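Local atomic coordinates of 6-carboxyhexanoate--CoA ligase (Aquifex aeolicus, PDB entry 5TVA), a protein that belongs to the BioW family of CoA ligases and binds coenzyme A and adenosine monophosphate. Residues 18-26 / 137-145; 57-65 / 164-172. All blocks are in the same frame, centred on the assembly; numbering follows the deposited sequence.

Interaction 1 of 2, residues 18-26 / 137-145; sequences SGAERIVKK and IHFDWKDRK. With COA (coenzyme A), chain D.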
loop_
_atom_site.group_PDB
_atom_site.type_symbol
_atom_site.label_atom_id
_atom_site.label_comp_id
_atom_site.label_asym_id
_atom_site.label_seq_id
_atom_site.Cartn_x
_atom_site.Cartn_y
_atom_site.Cartn_z
ATOM N N SER A 18 8.061 -3.803 11.342
ATOM C CA SER A 18 6.725 -3.327 11.668
ATOM C C SER A 18 6.644 -1.831 11.408
ATOM O O SER A 18 7.651 -1.119 11.459
ATOM C CB SER A 18 6.362 -3.642 13.119
ATOM O OG SER A 18 5.002 -3.325 13.364
ATOM N N GLY A 19 5.433 -1.364 11.147
ATOM C CA GLY A 19 5.212 0.045 10.873
ATOM C C GLY A 19 3.736 0.320 10.675
ATOM O O GLY A 19 3.035 -0.476 10.045
ATOM N N ALA A 20 3.248 1.431 11.212
ATOM C CA ALA A 20 1.819 1.708 11.193
ATOM C C ALA A 20 1.634 3.171 11.554
ATOM O O ALA A 20 2.498 3.779 12.187
ATOM C CB ALA A 20 1.047 0.808 12.182
ATOM N N GLU A 21 0.482 3.711 11.175
ATOM C CA GLU A 21 0.120 5.081 11.485
ATOM C C GLU A 21 -1.336 5.132 11.917
ATOM O O GLU A 21 -2.180 4.403 11.376
ATOM C CB GLU A 21 0.351 6.013 10.278
ATOM C CG GLU A 21 -0.095 7.457 10.505
ATOM C CD GLU A 21 0.442 8.408 9.422
ATOM O OE1 GLU A 21 1.122 7.932 8.490
ATOM O OE2 GLU A 21 0.211 9.635 9.535
ATOM N N ARG A 22 -1.612 5.969 12.918
ATOM C CA ARG A 22 -2.962 6.289 13.359
ATOM C C ARG A 22 -3.115 7.806 13.437
ATOM O O ARG A 22 -2.197 8.508 13.869
ATOM C CB ARG A 22 -3.261 5.669 14.737
ATOM C CG ARG A 22 -3.079 4.157 14.770
ATOM C CD ARG A 22 -4.283 3.423 14.188
ATOM N NE ARG A 22 -4.079 1.966 14.261
ATOM C CZ ARG A 22 -3.497 1.244 13.306
ATOM N NH1 ARG A 22 -3.089 1.826 12.176
ATOM N NH2 ARG A 22 -3.347 -0.064 13.464
ATOM N N ILE A 23 -4.279 8.311 13.041
ATOM C CA ILE A 23 -4.576 9.735 13.102
ATOM C C ILE A 23 -5.850 9.858 13.909
ATOM O O ILE A 23 -6.907 9.397 13.468
ATOM C CB ILE A 23 -4.753 10.357 11.707
ATOM C CG1 ILE A 23 -3.565 10.012 10.826
ATOM C CG2 ILE A 23 -4.967 11.847 11.820
ATOM C CD1 ILE A 23 -3.732 10.444 9.391
ATOM N N VAL A 24 -5.762 10.473 15.088
ATOM C CA VAL A 24 -6.845 10.413 16.062
ATOM C C VAL A 24 -6.953 11.738 16.809
ATOM O O VAL A 24 -6.030 12.563 16.810
ATOM C CB VAL A 24 -6.650 9.252 17.077
ATOM C CG1 VAL A 24 -6.548 7.911 16.357
ATOM C CG2 VAL A 24 -5.413 9.478 17.944
ATOM N N LYS A 25 -8.109 11.905 17.467
ATOM C CA LYS A 25 -8.327 12.980 18.430
ATOM C C LYS A 25 -7.457 12.779 19.666
ATOM O O LYS A 25 -7.101 11.652 20.018
ATOM C CB LYS A 25 -9.798 13.021 18.857
ATOM C CG LYS A 25 -10.751 13.547 17.803
ATOM C CD LYS A 25 -12.210 13.246 18.162
ATOM C CE LYS A 25 -13.159 13.918 17.170
ATOM N NZ LYS A 25 -14.451 13.192 17.023
ATOM N N LYS A 26 -7.148 13.888 20.353
ATOM C CA LYS A 26 -6.270 13.825 21.521
ATOM C C LYS A 26 -6.784 12.843 22.566
ATOM O O LYS A 26 -5.991 12.177 23.241
ATOM C CB LYS A 26 -6.106 15.210 22.155
ATOM C CG LYS A 26 -5.410 15.176 23.526
ATOM C CD LYS A 26 -4.907 16.549 23.954
ATOM C CE LYS A 26 -3.920 16.442 25.115
ATOM N NZ LYS A 26 -2.641 15.730 24.751
ATOM N N ILE A 137 1.943 7.826 3.163
ATOM C CA ILE A 137 1.805 8.040 4.607
ATOM C C ILE A 137 0.664 9.016 4.842
ATOM O O ILE A 137 0.011 9.478 3.901
ATOM C CB ILE A 137 3.103 8.548 5.287
ATOM C CG1 ILE A 137 3.556 9.911 4.751
ATOM C CG2 ILE A 137 4.269 7.511 5.173
ATOM C CD1 ILE A 137 4.534 10.602 5.713
ATOM N N HIS A 138 0.406 9.309 6.120
ATOM C CA HIS A 138 -0.558 10.344 6.517
ATOM C C HIS A 138 -1.959 10.023 6.006
ATOM O O HIS A 138 -2.659 10.875 5.446
ATOM C CB HIS A 138 -0.121 11.734 6.045
ATOM C CG HIS A 138 1.007 12.317 6.833
ATOM N ND1 HIS A 138 1.354 11.867 8.088
ATOM C CD2 HIS A 138 1.848 13.339 6.556
ATOM C CE1 HIS A 138 2.371 12.576 8.544
ATOM N NE2 HIS A 138 2.688 13.480 7.634
ATOM N N PHE A 139 -2.357 8.772 6.200
ATOM C CA PHE A 139 -3.693 8.297 5.875
ATOM C C PHE A 139 -4.164 7.418 7.023
ATOM O O PHE A 139 -3.351 6.775 7.690
ATOM C CB PHE A 139 -3.706 7.505 4.548
ATOM C CG PHE A 139 -2.978 6.215 4.630
ATOM C CD1 PHE A 139 -3.643 5.037 5.057
ATOM C CD2 PHE A 139 -1.632 6.152 4.327
ATOM C CE1 PHE A 139 -2.958 3.829 5.185
ATOM C CE2 PHE A 139 -0.950 4.958 4.422
ATOM C CZ PHE A 139 -1.622 3.775 4.872
ATOM N N ASP A 140 -5.479 7.395 7.248
ATOM C CA ASP A 140 -6.080 6.487 8.220
ATOM C C ASP A 140 -7.576 6.402 7.951
ATOM O O ASP A 140 -8.164 7.305 7.334
ATOM C CB ASP A 140 -5.808 6.947 9.664
ATOM C CG ASP A 140 -6.026 5.825 10.706
ATOM O OD1 ASP A 140 -6.254 4.657 10.313
ATOM O OD2 ASP A 140 -5.915 6.119 11.919
ATOM N N TRP A 141 -8.176 5.286 8.381
ATOM C CA TRP A 141 -9.633 5.204 8.488
ATOM C C TRP A 141 -10.125 6.206 9.521
ATOM O O TRP A 141 -9.604 6.265 10.636
ATOM C CB TRP A 141 -10.101 3.793 8.909
ATOM C CG TRP A 141 -9.800 2.696 7.938
ATOM C CD1 TRP A 141 -8.818 1.762 8.042
ATOM C CD2 TRP A 141 -10.466 2.442 6.699
ATOM N NE1 TRP A 141 -8.828 0.941 6.944
ATOM C CE2 TRP A 141 -9.837 1.333 6.109
ATOM C CE3 TRP A 141 -11.521 3.061 6.019
ATOM C CZ2 TRP A 141 -10.246 0.802 4.880
ATOM C CZ3 TRP A 141 -11.928 2.536 4.799
ATOM C CH2 TRP A 141 -11.293 1.417 4.243
ATOM N N LYS A 142 -11.150 6.971 9.154
ATOM C CA LYS A 142 -11.772 7.905 10.087
ATOM C C LYS A 142 -12.184 7.227 11.396
ATOM O O LYS A 142 -11.941 7.755 12.490
ATOM C CB LYS A 142 -12.987 8.549 9.418
ATOM C CG LYS A 142 -13.762 9.485 10.322
ATOM C CD LYS A 142 -14.673 10.362 9.490
ATOM C CE LYS A 142 -15.171 11.530 10.302
ATOM N NZ LYS A 142 -14.014 12.370 10.692
ATOM N N ASP A 143 -12.834 6.071 11.315
ATOM C CA ASP A 143 -13.293 5.372 12.528
ATOM C C ASP A 143 -12.757 3.951 12.456
ATOM O O ASP A 143 -13.510 3.034 12.111
ATOM C CB ASP A 143 -14.837 5.399 12.648
ATOM C CG ASP A 143 -15.338 4.795 13.958
ATOM O OD1 ASP A 143 -14.515 4.254 14.724
ATOM O OD2 ASP A 143 -16.557 4.865 14.231
ATOM N N ARG A 144 -11.463 3.778 12.764
ATOM C CA ARG A 144 -10.801 2.503 12.475
ATOM C C ARG A 144 -11.452 1.327 13.221
ATOM O O ARG A 144 -11.530 0.211 12.688
ATOM C CB ARG A 144 -9.310 2.580 12.808
ATOM C CG ARG A 144 -8.561 1.359 12.318
ATOM C CD ARG A 144 -7.058 1.468 12.501
ATOM N NE ARG A 144 -6.406 2.046 11.334
ATOM C CZ ARG A 144 -5.819 1.350 10.359
ATOM N NH1 ARG A 144 -5.782 0.009 10.400
ATOM N NH2 ARG A 144 -5.235 2.007 9.346
ATOM N N LYS A 145 -11.896 1.551 14.456
ATOM C CA LYS A 145 -12.526 0.487 15.233
ATOM C C LYS A 145 -13.773 -0.018 14.520
ATOM O O LYS A 145 -13.953 -1.229 14.332
ATOM C CB LYS A 145 -12.858 1.000 16.639
ATOM C CG LYS A 145 -13.197 -0.075 17.706
ATOM C CD LYS A 145 -14.683 0.029 18.118
ATOM C CE LYS A 145 -14.849 0.423 19.569
ATOM N NZ LYS A 145 -13.841 1.466 19.891
HETATM N N1A COA D . 9.666 -0.045 5.167
HETATM C C2A COA D . 10.999 -0.028 5.315
HETATM N N3A COA D . 11.613 0.954 5.961
HETATM C C4A COA D . 10.909 1.986 6.466
HETATM C C5A COA D . 9.519 2.008 6.331
HETATM C C6A COA D . 8.912 0.925 5.647
HETATM N N6A COA D . 7.404 0.919 5.465
HETATM N N7A COA D . 9.052 3.109 6.924
HETATM C C8A COA D . 10.083 3.770 7.414
HETATM N N9A COA D . 11.206 3.088 7.175
HETATM C C1B COA D . 12.520 3.681 7.557
HETATM C C2B COA D . 13.699 3.265 7.344
HETATM O O2B COA D . 13.933 2.737 5.998
HETATM C C3B COA D . 14.281 4.836 7.352
HETATM O O3B COA D . 13.777 5.454 6.137
HETATM P P3B COA D . 14.611 5.904 4.750
HETATM O O7A COA D . 14.079 7.249 4.362
HETATM O O8A COA D . 16.096 5.968 4.945
HETATM O O9A COA D . 14.331 4.952 3.617
HETATM C C4B COA D . 13.770 5.374 8.423
HETATM O O4B COA D . 12.666 4.387 8.925
HETATM C C5B COA D . 13.115 6.825 8.225
HETATM O O5B COA D . 11.851 6.724 7.665
HETATM P P1A COA D . 10.567 7.743 8.008
HETATM O O1A COA D . 10.055 8.355 6.697
HETATM O O2A COA D . 10.918 8.826 8.999
HETATM O O3A COA D . 9.350 6.807 8.603
HETATM P P2A COA D . 8.082 7.290 9.602
HETATM O O4A COA D . 8.646 7.304 11.029
HETATM O O5A COA D . 7.630 8.722 9.281
HETATM O O6A COA D . 6.846 6.151 9.432
HETATM C CBP COA D . 5.338 4.422 8.245
HETATM C CCP COA D . 6.421 5.610 8.140
HETATM C CDP COA D . 6.027 3.137 8.775
HETATM C CEP COA D . 4.311 4.770 9.345
HETATM C CAP COA D . 4.623 4.159 6.807
HETATM O OAP COA D . 5.184 3.112 6.108
HETATM C C9P COA D . 3.102 3.842 6.854
HETATM O O9P COA D . 2.267 4.716 6.757
HETATM N N8P COA D . 2.635 2.466 7.004
HETATM C C7P COA D . 1.175 2.134 7.079
HETATM C C6P COA D . 0.710 1.256 5.927
HETATM C C5P COA D . 1.389 -0.157 5.849
HETATM O O5P COA D . 2.551 -0.287 5.932
HETATM N N4P COA D . 0.515 -1.340 5.645
HETATM C C3P COA D . 1.139 -2.725 5.593
HETATM C C2P COA D . 0.107 -3.697 5.008
HETATM S S1P COA D . -0.416 -2.941 3.438
HETATM O O HOH W 1 -2.989 4.277 8.893
#

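Interaction 2 of 2, residues 57-65 / 164-172; sequences EVVKFNLKI and LALTFKNLF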
loop_
_atom_site.group_PDB
_atom_site.type_symbol
_atom_site.label_atom_id
_atom_site.label_comp_id
_atom_site.label_asym_id
_atom_site.label_seq_id
_atom_site.Cartn_x
_atom_site.Cartn_y
_atom_site.Cartn_z
ATOM N N GLU A 57 -8.139 16.209 4.998
ATOM C CA GLU A 57 -9.349 16.051 4.215
ATOM C C GLU A 57 -9.984 14.706 4.535
ATOM O O GLU A 57 -9.286 13.711 4.747
ATOM C CB GLU A 57 -9.083 16.175 2.701
ATOM C CG GLU A 57 -10.366 16.494 1.919
ATOM C CD GLU A 57 -10.163 16.635 0.421
ATOM O OE1 GLU A 57 -11.148 16.424 -0.323
ATOM O OE2 GLU A 57 -9.033 16.944 -0.009
ATOM N N VAL A 58 -11.313 14.705 4.582
ATOM C CA VAL A 58 -12.121 13.507 4.776
ATOM C C VAL A 58 -12.652 13.081 3.422
ATOM O O VAL A 58 -13.158 13.911 2.664
ATOM C CB VAL A 58 -13.270 13.773 5.763
ATOM C CG1 VAL A 58 -14.157 12.534 5.920
ATOM C CG2 VAL A 58 -12.689 14.190 7.098
ATOM N N VAL A 59 -12.525 11.796 3.106
ATOM C CA VAL A 59 -12.922 11.253 1.813
ATOM C C VAL A 59 -13.744 9.988 2.045
ATOM O O VAL A 59 -13.479 9.225 2.984
ATOM C CB VAL A 59 -11.688 10.961 0.937
ATOM C CG1 VAL A 59 -12.104 10.473 -0.431
ATOM C CG2 VAL A 59 -10.831 12.220 0.796
ATOM N N LYS A 60 -14.737 9.763 1.183
ATOM C CA LYS A 60 -15.646 8.624 1.283
ATOM C C LYS A 60 -15.102 7.433 0.500
ATOM O O LYS A 60 -14.933 7.510 -0.721
ATOM C CB LYS A 60 -17.027 9.013 0.764
ATOM C CG LYS A 60 -18.090 7.918 0.904
ATOM C CD LYS A 60 -18.551 7.770 2.343
ATOM C CE LYS A 60 -19.594 6.649 2.485
ATOM N NZ LYS A 60 -19.989 6.420 3.913
ATOM N N PHE A 61 -14.839 6.325 1.197
ATOM C CA PHE A 61 -14.433 5.100 0.516
ATOM C C PHE A 61 -15.537 4.645 -0.439
ATOM O O PHE A 61 -16.725 4.739 -0.128
ATOM C CB PHE A 61 -14.115 3.998 1.535
ATOM C CG PHE A 61 -13.663 2.702 0.911
ATOM C CD1 PHE A 61 -12.334 2.519 0.550
ATOM C CD2 PHE A 61 -14.572 1.665 0.685
ATOM C CE1 PHE A 61 -11.904 1.333 -0.027
ATOM C CE2 PHE A 61 -14.161 0.472 0.108
ATOM C CZ PHE A 61 -12.818 0.302 -0.256
ATOM N N ASN A 62 -15.134 4.165 -1.622
ATOM C CA ASN A 62 -16.125 3.827 -2.647
ATOM C C ASN A 62 -15.596 2.819 -3.661
ATOM O O ASN A 62 -16.113 2.790 -4.781
ATOM C CB ASN A 62 -16.577 5.092 -3.381
ATOM C CG ASN A 62 -15.443 5.738 -4.165
ATOM O OD1 ASN A 62 -14.314 5.236 -4.173
ATOM N ND2 ASN A 62 -15.741 6.837 -4.852
ATOM N N LEU A 63 -14.552 2.052 -3.347
ATOM C CA LEU A 63 -14.061 1.030 -4.254
ATOM C C LEU A 63 -14.864 -0.251 -4.087
ATOM O O LEU A 63 -15.258 -0.613 -2.975
ATOM C CB LEU A 63 -12.588 0.730 -3.990
ATOM C CG LEU A 63 -11.508 1.788 -4.170
ATOM C CD1 LEU A 63 -10.172 1.172 -3.789
ATOM C CD2 LEU A 63 -11.487 2.288 -5.606
ATOM N N LYS A 64 -15.101 -0.934 -5.201
ATOM C CA LYS A 64 -15.662 -2.275 -5.186
ATOM C C LYS A 64 -14.562 -3.287 -4.883
ATOM O O LYS A 64 -13.446 -3.193 -5.407
ATOM C CB LYS A 64 -16.311 -2.589 -6.537
ATOM C CG LYS A 64 -17.831 -2.577 -6.534
ATOM C CD LYS A 64 -18.395 -1.483 -5.627
ATOM C CE LYS A 64 -19.823 -1.820 -5.207
ATOM N NZ LYS A 64 -20.368 -0.834 -4.234
ATOM N N ILE A 65 -14.874 -4.255 -4.029
ATOM C CA ILE A 65 -13.920 -5.299 -3.664
ATOM C C ILE A 65 -14.308 -6.585 -4.370
ATOM O O ILE A 65 -15.493 -6.919 -4.462
ATOM C CB ILE A 65 -13.862 -5.513 -2.136
ATOM C CG1 ILE A 65 -13.677 -4.176 -1.414
ATOM C CG2 ILE A 65 -12.741 -6.516 -1.764
ATOM C CD1 ILE A 65 -13.545 -4.316 0.076
ATOM N N LEU A 164 -6.363 -1.674 2.145
ATOM C CA LEU A 164 -7.442 -0.886 1.554
ATOM C C LEU A 164 -7.243 0.602 1.813
ATOM O O LEU A 164 -7.368 1.420 0.899
ATOM C CB LEU A 164 -8.803 -1.329 2.093
ATOM C CG LEU A 164 -9.517 -2.415 1.285
ATOM C CD1 LEU A 164 -10.637 -3.074 2.089
ATOM C CD2 LEU A 164 -10.056 -1.815 -0.019
ATOM N N ALA A 165 -6.974 0.976 3.066
ATOM C CA ALA A 165 -6.840 2.396 3.370
ATOM C C ALA A 165 -5.682 2.997 2.590
ATOM O O ALA A 165 -5.768 4.136 2.127
ATOM C CB ALA A 165 -6.657 2.610 4.874
ATOM N N LEU A 166 -4.610 2.219 2.399
ATOM C CA LEU A 166 -3.422 2.683 1.684
ATOM C C LEU A 166 -3.692 2.881 0.184
ATOM O O LEU A 166 -3.291 3.905 -0.385
ATOM C CB LEU A 166 -2.283 1.686 1.920
ATOM C CG LEU A 166 -0.819 1.699 1.426
ATOM C CD1 LEU A 166 -0.498 2.673 0.354
ATOM C CD2 LEU A 166 0.164 1.875 2.580
ATOM N N THR A 167 -4.325 1.900 -0.490
ATOM C CA THR A 167 -4.669 2.087 -1.903
ATOM C C THR A 167 -5.627 3.224 -2.094
ATOM O O THR A 167 -5.605 3.892 -3.134
ATOM C CB THR A 167 -5.370 0.895 -2.542
ATOM O OG1 THR A 167 -6.082 0.100 -1.569
ATOM C CG2 THR A 167 -4.476 0.144 -3.372
ATOM N N PHE A 168 -6.584 3.358 -1.184
ATOM C CA PHE A 168 -7.586 4.353 -1.476
ATOM C C PHE A 168 -6.961 5.733 -1.463
ATOM O O PHE A 168 -7.313 6.572 -2.303
ATOM C CB PHE A 168 -8.766 4.266 -0.521
ATOM C CG PHE A 168 -9.888 5.139 -0.942
ATOM C CD1 PHE A 168 -10.653 4.798 -2.048
ATOM C CD2 PHE A 168 -10.133 6.345 -0.298
ATOM C CE1 PHE A 168 -11.679 5.624 -2.485
ATOM C CE2 PHE A 168 -11.151 7.172 -0.729
ATOM C CZ PHE A 168 -11.929 6.812 -1.821
ATOM N N LYS A 169 -5.994 5.961 -0.558
ATOM C CA LYS A 169 -5.256 7.216 -0.580
ATOM C C LYS A 169 -4.486 7.373 -1.883
ATOM O O LYS A 169 -4.512 8.447 -2.489
ATOM C CB LYS A 169 -4.306 7.324 0.614
ATOM C CG LYS A 169 -4.124 8.785 1.089
ATOM C CD LYS A 169 -2.666 9.229 1.135
ATOM C CE LYS A 169 -2.565 10.639 1.689
ATOM N NZ LYS A 169 -1.155 11.093 1.861
ATOM N N ASN A 170 -3.790 6.315 -2.322
ATOM C CA ASN A 170 -3.059 6.368 -3.584
ATOM C C ASN A 170 -3.972 6.815 -4.720
ATOM O O ASN A 170 -3.678 7.786 -5.423
ATOM C CB ASN A 170 -2.436 5.007 -3.905
ATOM C CG ASN A 170 -1.333 4.629 -2.935
ATOM O OD1 ASN A 170 -0.845 5.467 -2.185
ATOM N ND2 ASN A 170 -0.939 3.355 -2.942
ATOM N N LEU A 171 -5.116 6.145 -4.874
ATOM C CA LEU A 171 -6.060 6.507 -5.929
ATOM C C LEU A 171 -6.612 7.915 -5.732
ATOM O O LEU A 171 -6.815 8.644 -6.708
ATOM C CB LEU A 171 -7.204 5.496 -5.997
ATOM C CG LEU A 171 -6.768 4.050 -6.241
ATOM C CD1 LEU A 171 -7.989 3.114 -6.268
ATOM C CD2 LEU A 171 -5.941 3.952 -7.526
ATOM N N PHE A 172 -6.864 8.318 -4.486
ATOM C CA PHE A 172 -7.322 9.681 -4.257
ATOM C C PHE A 172 -6.250 10.699 -4.643
ATOM O O PHE A 172 -6.574 11.789 -5.136
ATOM C CB PHE A 172 -7.739 9.855 -2.799
ATOM C CG PHE A 172 -7.998 11.276 -2.410
ATOM C CD1 PHE A 172 -9.229 11.862 -2.668
ATOM C CD2 PHE A 172 -7.002 12.041 -1.789
ATOM C CE1 PHE A 172 -9.464 13.197 -2.314
ATOM C CE2 PHE A 172 -7.230 13.382 -1.439
ATOM C CZ PHE A 172 -8.462 13.956 -1.693
#

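Interaction 1 of 2, residues 18-26 / 137-145
Glu-21 with His-138 and Asp-140 with Ile-23 make the direct hydrogen bonds between strand 18-25 and residues 137-145. Glu-21, its chain extended from a CG anti to the backbone N (chi1 176°), reaches His-138 with both oxygens. Glu-21 OE2 accepts the N-H of His-138 ND1 on its syn lone pair, in the ring plane and nearly straight (2.9 Å), and Glu-21 OE1 accepts from His-138 N at 2.8 Å from above the carboxylate plane. Ser-5 also bonds OE2. In return, Asp-140 OD2 receives Ile-23 N at 3.0 Å. A water donating to Glu-21 O and Phe-139 O adds a further bridge.

Charged groups stack next to these bonds. The guanidiniums of Arg-22 and Arg-144 lie flat on each other, planes 9° apart and centres 3.7 Å apart. Counter-ions probably offset their like charge: Arg-144 grips Asp-140 OD1 side-on through NE and NH2 and pairs with Asp-162, while Arg-22 meets Glu-35.

Ile-23 supplies the apolar contact, CG1 beside Asp-140 CB and CD1 against the His-138 backbone. Phe-139 CZ instead touches C6P of coenzyme A at 3.6 Å. A His-carboxylate pair and an arginine stack thus join edge strands of the antiparallel and parallel sheets, both segments lining the coenzyme A pocket.

Interaction 2 of 2, residues 57-65 / 164-172
Phe-168 projects from helix 164-172 into the bend where strand 57-60 gives way to the loop 61-64, and the tight part of the contact is built round its ring. With CG anti to the backbone N (chi1 -171°), the ring receives the CA of Phe-61 over one face, a CH-pi contact 4.1 Å from the centroid. Several groups meet its rim: Leu-63 CG lies in the ring plane, and Val-59 CG1 approaches CE2 of Phe-168 to 3.4 Å. The other methyl of Val-59, CG2, covers a face of the Phe-172 ring, 3.9 Å from its centroid. The Phe-61 ring lies oblique to that of Phe-168, planes 53° apart, and its CZ meets Leu-164 CD2 at 3.5 Å. Leu-63 CD2 against Leu-171 CD1 and Ile-65 CD1 against Leu-164 CD1 carry the apolar packing along the helix.

The solvent side is looser. The Glu-57 carboxylate reaches the edge of the partly exposed Phe-172 ring, OE2 lying 3.5 Å from Phe-172 CZ while forming a salt bridge with Lys-234. Exposed Asn-62 sets OD1 at the Phe-168 edge, 3.2 Å from CE1 of Phe-168, its amide almost perpendicular to the ring. The CB of Lys-60 points away from the helix; the residue is exposed and its NZ hydrogen-bonds Leu-240 O. The arrangement is alpha/beta packing: helix segment 164-172 lies at 104° to strand 57-60, an edge strand of the three-stranded parallel sheet.

Overall arrangement
Interactions 1 and 2, with centres 14 Å apart, involve opposite edge strands of the same parallel sheet, 139-141 and 57-60, with strand 236-239 between them. Helix 158-173 links them directly: Lys-169 NZ probably hydrogen-bonds Ile-137 O at 2.9 Å, Trp-141 packs on Ala-165, and Phe-139 CZ meets Leu-166 CD2 at 3.5 Å. Interaction 1 contributes five residues to the coenzyme A pocket, and its Ile-137 side chain comes within about 5 Å of adenosine monophosphate. Interaction 2 lies farther from the ligands, the Leu-164 side chain about 9 Å from coenzyme A and about 12 Å from adenosine monophosphate, yet Leu-166 of its own segment 164-172 touches both ligands.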